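Local atomic coordinates of universal stress protein (Pseudomonas aeruginosa UCBPP-PA14, PDB entry 7MQ5), a protein that is of unknown function but belongs to the universal stress protein family, some of whose members bind ATP. Residues 26-31 against 61-66; 37-42 against 86-91; 111-116 against 254-259. All blocks are in the same frame, centred on the assembly; numbering follows the deposited sequence.

From the N terminus, interaction 1 closes first: helix 22-34 meets the turn after helix 50-62, with 29 residues between the two segments. Interaction 2 starts on strand 37-43, inside that loop, and ends beyond it at the end of helix 77-88, so the two loops cross rather than nest. They also touch, through a Ser66-His37 hydrogen bond, a Ser66-Leu38 backbone bond and packing of Leu38 on Ala27 and Ala31. Interaction 3 follows in series and closes the longest loop, 137 residues, joining helix 110-118 to the turn before helix 258-264. Its centre lies about 29 Å from that of interaction 1, on the opposite side of the chain's centre.

Interaction 1 of 3, residues 26-31 against 61-66; sequences RAQLIA and REEGYS
Tyr65 has CG anti to its own carbonyl carbon (chi1 -65°), which swings the ring across to helix 22-34. Gln28 CG is likewise anti to its carbonyl carbon, and the extended chain carries its amide past the ring to Glu63. Tyr65 OH donates to the backbone O of Gln28 at 2.9 Å. It comes from above the carbonyl plane, 40° out of it, rather than along a lone pair. The CB of Gln28 lies 3.4 Å from Tyr65 OH, and the amide is turned well away from the ring plane. Ala31 CB comes up to the rim of the Tyr65 ring, 4.0 Å from Tyr65 CE1. Farther out, Gln28 NE2 makes a weak, bent hydrogen bond to Glu63 OE1 (3.3 Å, 121°), amide and carboxylate lying almost coplanar. A water accepts from Gln28 NE2 at 2.9 Å and donates to Glu63 OE2, giving a second link. Between Glu63 and Tyr65, Gly64 takes the positive phi of a Schellman motif as the chain leaves helix 50-62. Leu60 of that helix touches both Gln28 and Tyr65, while Leu38 of strand 37-43 packs against Ala31 and Tyr65, so the tyrosine joins two helices to the strand running between them in sequence.

Interaction 2 of 3, residues 37-42 against 86-91; sequences HLHLLV and QAEGCG
The main contact is a CH-pi interaction between Glu88 and His39. Glu88 CG sits over the middle of the imidazole, 3.7 Å from the ring centroid and only 12° off the ring normal. His39 presents this face with its CG anti to the backbone N (chi1 -176°), and Glu88 bends at chi2 to lay its outer chain over the ring. The carboxylate continues the overlap, stacked within 14° of the ring plane, and its CD stands 3.8 Å from His39 CE1.

Van der Waals packing adds little more: Cys90 SG approaches His39 CB at 4.4 Å, and the sulfur-bearing side chain also rests on Ser9 and Leu11 of strand 9-13.

No hydrogen bond passes between the two segments. Both imidazole nitrogens of His39 are engaged elsewhere, ND1 with Ser68 OG and NE2 with Glu84 OE2, which fixes the rotation of the ring beneath Glu88.

Leu38 and Leu40 face helix 22-34 from the other side of strand 37-43. His39, pointing from the opposite face, meets Glu88 at the end of helix 77-88, which therefore covers that face and passes strands 37-43 and 9-13 between strands 67-72 and 92-96, a parallel beta-alpha-beta crossover of the kind found in Rossmann-like alpha/beta folds.

Interaction 3 of 3, residues 111-116 against 254-259; sequences DDWKLL and ALIGNT
Trp113 meets Ile256 with the outer corner of its six-membered ring, where CZ3 lies 3.8 Å from the branch methyl CG2 and 4.0 Å from CG1. The two side chains meet at a slant, and the CH2 atom of the indole is a more distant neighbour of CG2. Ile256 offers both branches: CG2 stands anti to the backbone N, while CG1 lies beside it (chi1 -64°) and turns again at chi2 (-69°), sending CD1 toward the last residue of segment 111-116. There CD1 comes within 3.8 Å of Leu116 O and 4.4 Å of Leu116 CB. The contact is apolar on the isoleucine side, but that carbonyl oxygen has a polar partner elsewhere, Lys275 NZ.

Segment 254-259 is the turn that enters helix 258-264, with Gly257 at its N-cap position and a positive phi of 94°. Gly257 sits where the closing glycine of the G-2X-G-9X-G(S/T) motif of ATP-binding relatives would fall, a motif that wraps the phosphates there, but Asn258 follows in place of Ser or Thr; nucleotide binding here is not established.

Within helix 110-118, Leu116 CD1 lies over one face of the Trp113 indole, 3.9 Å above its plane and off centre. The other end of the indole is held by a hydrogen bond from NE1 to Asp265 OD1, which constrains how the ring can turn. Leu264 touches both Trp113 and Leu116, and Leu116 also packs on Val123 and Met125 of strand 123-126.

Interaction 1 of 3, residues 26-31 against 61-66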
loop_
_atom_site.group_PDB
_atom_site.type_symbol
_atom_site.label_atom_id
_atom_site.label_comp_id
_atom_site.label_asym_id
_atom_site.label_seq_id
_atom_site.Cartn_x
_atom_site.Cartn_y
_atom_site.Cartn_z
ATOM N N ARG A 26 7.716 -4.119 9.495
ATOM C CA ARG A 26 6.584 -4.679 8.712
ATOM C C ARG A 26 7.093 -5.830 7.829
ATOM O O ARG A 26 6.381 -6.836 7.694
ATOM C CB ARG A 26 5.930 -3.649 7.790
ATOM C CG ARG A 26 5.465 -2.360 8.438
ATOM C CD ARG A 26 4.752 -2.513 9.743
ATOM N NE ARG A 26 4.065 -1.285 10.080
ATOM C CZ ARG A 26 3.591 -0.991 11.278
ATOM N NH1 ARG A 26 2.920 0.133 11.454
ATOM N NH2 ARG A 26 3.803 -1.797 12.301
ATOM N N ALA A 27 8.282 -5.675 7.232
ATOM C CA ALA A 27 8.824 -6.731 6.346
ATOM C C ALA A 27 9.019 -8.033 7.131
ATOM O O ALA A 27 8.705 -9.112 6.598
ATOM C CB ALA A 27 10.121 -6.263 5.739
ATOM N N GLN A 28 9.526 -7.931 8.366
ATOM C CA GLN A 28 9.738 -9.146 9.201
ATOM C C GLN A 28 8.390 -9.798 9.527
ATOM O O GLN A 28 8.302 -11.030 9.535
ATOM C CB GLN A 28 10.481 -8.801 10.491
ATOM C CG GLN A 28 11.956 -8.521 10.299
ATOM C CD GLN A 28 12.529 -8.020 11.598
ATOM O OE1 GLN A 28 12.326 -6.872 11.981
ATOM N NE2 GLN A 28 13.189 -8.903 12.320
ATOM N N LEU A 29 7.370 -8.990 9.798
ATOM C CA LEU A 29 6.056 -9.586 10.138
ATOM C C LEU A 29 5.521 -10.341 8.921
ATOM O O LEU A 29 5.118 -11.506 9.059
ATOM C CB LEU A 29 5.084 -8.494 10.575
ATOM C CG LEU A 29 3.718 -9.003 11.023
ATOM C CD1 LEU A 29 3.829 -9.782 12.318
ATOM C CD2 LEU A 29 2.738 -7.853 11.185
ATOM N N ILE A 30 5.548 -9.690 7.760
ATOM C CA ILE A 30 5.007 -10.313 6.525
ATOM C C ILE A 30 5.814 -11.571 6.184
ATOM O O ILE A 30 5.214 -12.644 6.024
ATOM C CB ILE A 30 5.021 -9.290 5.377
ATOM C CG1 ILE A 30 4.086 -8.110 5.650
ATOM C CG2 ILE A 30 4.701 -9.973 4.058
ATOM C CD1 ILE A 30 4.380 -6.898 4.790
ATOM N N ALA A 31 7.139 -11.435 6.095
ATOM C CA ALA A 31 7.980 -12.564 5.631
ATOM C C ALA A 31 8.017 -13.690 6.672
ATOM O O ALA A 31 8.294 -14.838 6.287
ATOM C CB ALA A 31 9.362 -12.071 5.280
ATOM N N ARG A 61 19.219 -13.586 9.022
ATOM C CA ARG A 61 19.347 -14.985 8.544
ATOM C C ARG A 61 19.309 -15.944 9.744
ATOM O O ARG A 61 18.753 -17.050 9.605
ATOM C CB ARG A 61 20.627 -15.168 7.730
ATOM C CG ARG A 61 20.647 -14.384 6.430
ATOM C CD ARG A 61 21.867 -14.724 5.592
ATOM N NE ARG A 61 21.942 -13.875 4.412
ATOM C CZ ARG A 61 22.856 -12.950 4.179
ATOM N NH1 ARG A 61 23.851 -12.759 5.030
ATOM N NH2 ARG A 61 22.785 -12.230 3.075
ATOM N N GLU A 62 19.898 -15.545 10.877
ATOM C CA GLU A 62 19.885 -16.393 12.102
ATOM C C GLU A 62 18.438 -16.560 12.590
ATOM O O GLU A 62 18.149 -17.586 13.224
ATOM C CB GLU A 62 20.780 -15.782 13.182
ATOM C CG GLU A 62 22.260 -15.864 12.847
ATOM C CD GLU A 62 23.209 -15.170 13.811
ATOM O OE1 GLU A 62 22.726 -14.499 14.753
ATOM O OE2 GLU A 62 24.438 -15.304 13.614
ATOM N N GLU A 63 17.571 -15.588 12.293
ATOM C CA GLU A 63 16.131 -15.618 12.680
ATOM C C GLU A 63 15.314 -16.414 11.646
ATOM O O GLU A 63 14.091 -16.527 11.842
ATOM C CB GLU A 63 15.580 -14.197 12.837
ATOM C CG GLU A 63 16.151 -13.428 14.018
ATOM C CD GLU A 63 15.664 -11.991 14.131
ATOM O OE1 GLU A 63 14.772 -11.598 13.346
ATOM O OE2 GLU A 63 16.180 -11.262 15.003
ATOM N N GLY A 64 15.941 -16.900 10.564
ATOM C CA GLY A 64 15.249 -17.744 9.562
ATOM C C GLY A 64 14.848 -17.025 8.280
ATOM O O GLY A 64 14.215 -17.671 7.420
ATOM N N TYR A 65 15.209 -15.755 8.121
ATOM C CA TYR A 65 14.804 -15.013 6.905
ATOM C C TYR A 65 15.816 -15.237 5.780
ATOM O O TYR A 65 17.012 -15.441 6.038
ATOM C CB TYR A 65 14.707 -13.513 7.200
ATOM C CG TYR A 65 13.630 -13.147 8.188
ATOM C CD1 TYR A 65 12.316 -12.999 7.780
ATOM C CD2 TYR A 65 13.909 -12.966 9.531
ATOM C CE1 TYR A 65 11.311 -12.681 8.674
ATOM C CE2 TYR A 65 12.913 -12.641 10.439
ATOM C CZ TYR A 65 11.605 -12.510 10.011
ATOM O OH TYR A 65 10.608 -12.194 10.893
ATOM N N SER A 66 15.303 -15.202 4.554
ATOM C CA SER A 66 16.125 -15.148 3.323
ATOM C C SER A 66 16.396 -13.658 3.070
ATOM O O SER A 66 15.418 -12.902 2.948
ATOM C CB SER A 66 15.402 -15.792 2.179
ATOM O OG SER A 66 16.146 -15.701 0.972
HETATM O O HOH W 1 14.754 -8.343 14.719
#

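Interaction 2 of 3, residues 37-42 against 86-91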
loop_
_atom_site.group_PDB
_atom_site.type_symbol
_atom_site.label_atom_id
_atom_site.label_comp_id
_atom_site.label_asym_id
_atom_site.label_seq_id
_atom_site.Cartn_x
_atom_site.Cartn_y
_atom_site.Cartn_z
ATOM N N HIS A 37 11.446 -13.436 0.354
ATOM C CA HIS A 37 12.836 -12.947 0.451
ATOM C C HIS A 37 12.790 -11.456 0.790
ATOM O O HIS A 37 11.874 -10.757 0.319
ATOM C CB HIS A 37 13.527 -13.169 -0.889
ATOM C CG HIS A 37 14.915 -12.651 -0.895
ATOM N ND1 HIS A 37 15.968 -13.356 -0.342
ATOM C CD2 HIS A 37 15.424 -11.490 -1.351
ATOM C CE1 HIS A 37 17.063 -12.628 -0.459
ATOM N NE2 HIS A 37 16.759 -11.483 -1.070
ATOM N N LEU A 38 13.731 -11.002 1.610
ATOM C CA LEU A 38 13.874 -9.566 1.927
ATOM C C LEU A 38 15.145 -9.025 1.278
ATOM O O LEU A 38 16.242 -9.556 1.565
ATOM C CB LEU A 38 13.958 -9.356 3.439
ATOM C CG LEU A 38 12.764 -9.872 4.244
ATOM C CD1 LEU A 38 12.945 -9.537 5.722
ATOM C CD2 LEU A 38 11.448 -9.304 3.724
ATOM N N HIS A 39 15.007 -7.993 0.446
ATOM C CA HIS A 39 16.174 -7.260 -0.099
ATOM C C HIS A 39 16.235 -5.902 0.592
ATOM O O HIS A 39 15.320 -5.079 0.411
ATOM C CB HIS A 39 16.092 -7.132 -1.611
ATOM C CG HIS A 39 17.305 -6.477 -2.178
ATOM N ND1 HIS A 39 18.527 -7.118 -2.202
ATOM C CD2 HIS A 39 17.494 -5.258 -2.729
ATOM C CE1 HIS A 39 19.411 -6.312 -2.758
ATOM N NE2 HIS A 39 18.803 -5.168 -3.088
ATOM N N LEU A 40 17.278 -5.691 1.384
ATOM C CA LEU A 40 17.431 -4.434 2.151
ATOM C C LEU A 40 18.257 -3.444 1.334
ATOM O O LEU A 40 19.392 -3.781 0.945
ATOM C CB LEU A 40 18.115 -4.716 3.489
ATOM C CG LEU A 40 17.614 -5.920 4.284
ATOM C CD1 LEU A 40 18.306 -5.998 5.635
ATOM C CD2 LEU A 40 16.106 -5.898 4.454
ATOM N N LEU A 41 17.729 -2.244 1.151
ATOM C CA LEU A 41 18.401 -1.230 0.314
ATOM C C LEU A 41 18.644 0.040 1.119
ATOM O O LEU A 41 17.688 0.579 1.703
ATOM C CB LEU A 41 17.519 -0.914 -0.898
ATOM C CG LEU A 41 17.951 0.284 -1.746
ATOM C CD1 LEU A 41 19.266 -0.003 -2.462
ATOM C CD2 LEU A 41 16.856 0.683 -2.730
ATOM N N VAL A 42 19.887 0.517 1.098
ATOM C CA VAL A 42 20.213 1.875 1.611
ATOM C C VAL A 42 20.504 2.746 0.385
ATOM O O VAL A 42 21.367 2.366 -0.413
ATOM C CB VAL A 42 21.387 1.881 2.605
ATOM C CG1 VAL A 42 21.781 3.308 2.958
ATOM C CG2 VAL A 42 21.062 1.084 3.855
ATOM N N GLN A 86 13.541 -3.158 -9.903
ATOM C CA GLN A 86 13.681 -3.777 -11.243
ATOM C C GLN A 86 14.800 -4.828 -11.239
ATOM O O GLN A 86 14.587 -5.936 -11.770
ATOM C CB GLN A 86 13.947 -2.680 -12.282
ATOM C CG GLN A 86 12.724 -1.813 -12.551
ATOM C CD GLN A 86 11.710 -2.591 -13.351
ATOM O OE1 GLN A 86 11.968 -2.979 -14.490
ATOM N NE2 GLN A 86 10.558 -2.834 -12.756
ATOM N N ALA A 87 15.946 -4.488 -10.658
ATOM C CA ALA A 87 17.111 -5.402 -10.649
ATOM C C ALA A 87 16.802 -6.684 -9.874
ATOM O O ALA A 87 17.207 -7.775 -10.316
ATOM C CB ALA A 87 18.295 -4.706 -10.033
ATOM N N GLU A 88 16.090 -6.563 -8.756
ATOM C CA GLU A 88 15.850 -7.710 -7.847
ATOM C C GLU A 88 14.498 -8.381 -8.123
ATOM O O GLU A 88 14.266 -9.466 -7.565
ATOM C CB GLU A 88 15.994 -7.207 -6.412
ATOM C CG GLU A 88 17.396 -6.727 -6.094
ATOM C CD GLU A 88 18.439 -7.825 -6.078
ATOM O OE1 GLU A 88 18.066 -8.981 -5.834
ATOM O OE2 GLU A 88 19.610 -7.520 -6.325
ATOM N N GLY A 89 13.662 -7.793 -8.975
ATOM C CA GLY A 89 12.357 -8.408 -9.292
ATOM C C GLY A 89 11.395 -8.410 -8.116
ATOM O O GLY A 89 10.548 -9.296 -8.048
ATOM N N CYS A 90 11.465 -7.414 -7.245
ATOM C CA CYS A 90 10.596 -7.412 -6.043
ATOM C C CYS A 90 9.138 -7.108 -6.405
ATOM O O CYS A 90 8.891 -6.319 -7.337
ATOM C CB CYS A 90 11.117 -6.422 -5.007
ATOM S SG CYS A 90 12.818 -6.777 -4.489
ATOM N N GLY A 91 8.216 -7.728 -5.670
ATOM C CA GLY A 91 6.764 -7.565 -5.868
ATOM C C GLY A 91 6.119 -6.604 -4.888
ATOM O O GLY A 91 4.906 -6.396 -4.962
#

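Interaction 3 of 3, residues 111-116 against 254-259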
loop_
_atom_site.group_PDB
_atom_site.type_symbol
_atom_site.label_atom_id
_atom_site.label_comp_id
_atom_site.label_asym_id
_atom_site.label_seq_id
_atom_site.Cartn_x
_atom_site.Cartn_y
_atom_site.Cartn_z
ATOM N N ASP A 111 9.296 13.475 -3.003
ATOM C CA ASP A 111 9.989 12.277 -3.546
ATOM C C ASP A 111 9.123 11.032 -3.288
ATOM O O ASP A 111 9.088 10.147 -4.155
ATOM C CB ASP A 111 11.406 12.137 -2.998
ATOM C CG ASP A 111 12.208 11.107 -3.775
ATOM O OD1 ASP A 111 12.682 11.433 -4.894
ATOM O OD2 ASP A 111 12.260 9.973 -3.306
ATOM N N ASP A 112 8.452 10.965 -2.132
ATOM C CA ASP A 112 7.508 9.851 -1.835
ATOM C C ASP A 112 6.434 9.801 -2.931
ATOM O O ASP A 112 6.051 8.707 -3.376
ATOM C CB ASP A 112 6.758 10.067 -0.514
ATOM C CG ASP A 112 7.521 9.880 0.787
ATOM O OD1 ASP A 112 8.474 9.088 0.789
ATOM O OD2 ASP A 112 7.108 10.519 1.821
ATOM N N TRP A 113 5.946 10.967 -3.342
ATOM C CA TRP A 113 4.903 11.012 -4.394
ATOM C C TRP A 113 5.452 10.479 -5.720
ATOM O O TRP A 113 4.709 9.774 -6.422
ATOM C CB TRP A 113 4.302 12.414 -4.506
ATOM C CG TRP A 113 3.147 12.588 -3.570
ATOM C CD1 TRP A 113 3.033 13.392 -2.472
ATOM C CD2 TRP A 113 1.948 11.799 -3.610
ATOM N NE1 TRP A 113 1.806 13.204 -1.884
ATOM C CE2 TRP A 113 1.141 12.201 -2.534
ATOM C CE3 TRP A 113 1.511 10.768 -4.445
ATOM C CZ2 TRP A 113 -0.125 11.655 -2.323
ATOM C CZ3 TRP A 113 0.281 10.198 -4.214
ATOM C CH2 TRP A 113 -0.525 10.646 -3.170
ATOM N N LYS A 114 6.703 10.782 -6.058
ATOM C CA LYS A 114 7.271 10.270 -7.331
ATOM C C LYS A 114 7.425 8.746 -7.231
ATOM O O LYS A 114 7.173 8.060 -8.225
ATOM C CB LYS A 114 8.576 10.999 -7.644
ATOM C CG LYS A 114 8.365 12.447 -8.066
ATOM C CD LYS A 114 9.631 13.216 -8.342
ATOM C CE LYS A 114 9.349 14.634 -8.791
ATOM N NZ LYS A 114 10.601 15.399 -8.961
ATOM N N LEU A 115 7.800 8.244 -6.058
ATOM C CA LEU A 115 7.895 6.776 -5.877
ATOM C C LEU A 115 6.512 6.157 -6.110
ATOM O O LEU A 115 6.399 5.149 -6.831
ATOM C CB LEU A 115 8.394 6.457 -4.464
ATOM C CG LEU A 115 8.388 4.978 -4.095
ATOM C CD1 LEU A 115 9.280 4.180 -5.022
ATOM C CD2 LEU A 115 8.792 4.788 -2.645
ATOM N N LEU A 116 5.487 6.719 -5.478
ATOM C CA LEU A 116 4.131 6.134 -5.633
ATOM C C LEU A 116 3.626 6.237 -7.071
ATOM O O LEU A 116 2.924 5.333 -7.526
ATOM C CB LEU A 116 3.164 6.849 -4.695
ATOM C CG LEU A 116 3.366 6.555 -3.216
ATOM C CD1 LEU A 116 2.445 7.408 -2.372
ATOM C CD2 LEU A 116 3.162 5.081 -2.914
ATOM N N ALA A 254 -1.570 12.092 -14.907
ATOM C CA ALA A 254 -2.075 12.130 -13.513
ATOM C C ALA A 254 -2.719 10.779 -13.183
ATOM O O ALA A 254 -3.962 10.680 -13.170
ATOM C CB ALA A 254 -3.035 13.280 -13.354
ATOM N N LEU A 255 -1.889 9.785 -12.873
ATOM C CA LEU A 255 -2.393 8.394 -12.717
ATOM C C LEU A 255 -2.774 8.052 -11.274
ATOM O O LEU A 255 -3.399 7.014 -11.079
ATOM C CB LEU A 255 -1.338 7.433 -13.271
ATOM C CG LEU A 255 -0.016 7.341 -12.514
ATOM C CD1 LEU A 255 -0.097 6.347 -11.356
ATOM C CD2 LEU A 255 1.099 6.929 -13.473
ATOM N N ILE A 256 -2.451 8.890 -10.301
ATOM C CA ILE A 256 -2.843 8.549 -8.901
ATOM C C ILE A 256 -4.338 8.862 -8.707
ATOM O O ILE A 256 -5.084 7.994 -8.195
ATOM C CB ILE A 256 -1.963 9.292 -7.880
ATOM C CG1 ILE A 256 -0.494 8.868 -7.957
ATOM C CG2 ILE A 256 -2.528 9.123 -6.481
ATOM C CD1 ILE A 256 -0.221 7.479 -7.505
ATOM N N GLY A 257 -4.762 10.043 -9.149
ATOM C CA GLY A 257 -6.164 10.467 -9.005
ATOM C C GLY A 257 -6.380 11.291 -7.752
ATOM O O GLY A 257 -5.669 11.086 -6.764
ATOM N N ASN A 258 -7.426 12.114 -7.749
ATOM C CA ASN A 258 -7.657 13.016 -6.593
ATOM C C ASN A 258 -7.950 12.242 -5.307
ATOM O O ASN A 258 -7.448 12.652 -4.244
ATOM C CB ASN A 258 -8.814 13.980 -6.837
ATOM C CG ASN A 258 -8.988 14.956 -5.691
ATOM O OD1 ASN A 258 -8.155 15.842 -5.497
ATOM N ND2 ASN A 258 -10.063 14.803 -4.929
ATOM N N THR A 259 -8.762 11.186 -5.366
ATOM C CA THR A 259 -9.112 10.508 -4.091
ATOM C C THR A 259 -7.839 9.984 -3.429
ATOM O O THR A 259 -7.621 10.261 -2.240
ATOM C CB THR A 259 -10.135 9.380 -4.288
ATOM O OG1 THR A 259 -11.349 9.985 -4.737
ATOM C CG2 THR A 259 -10.399 8.587 -3.026
#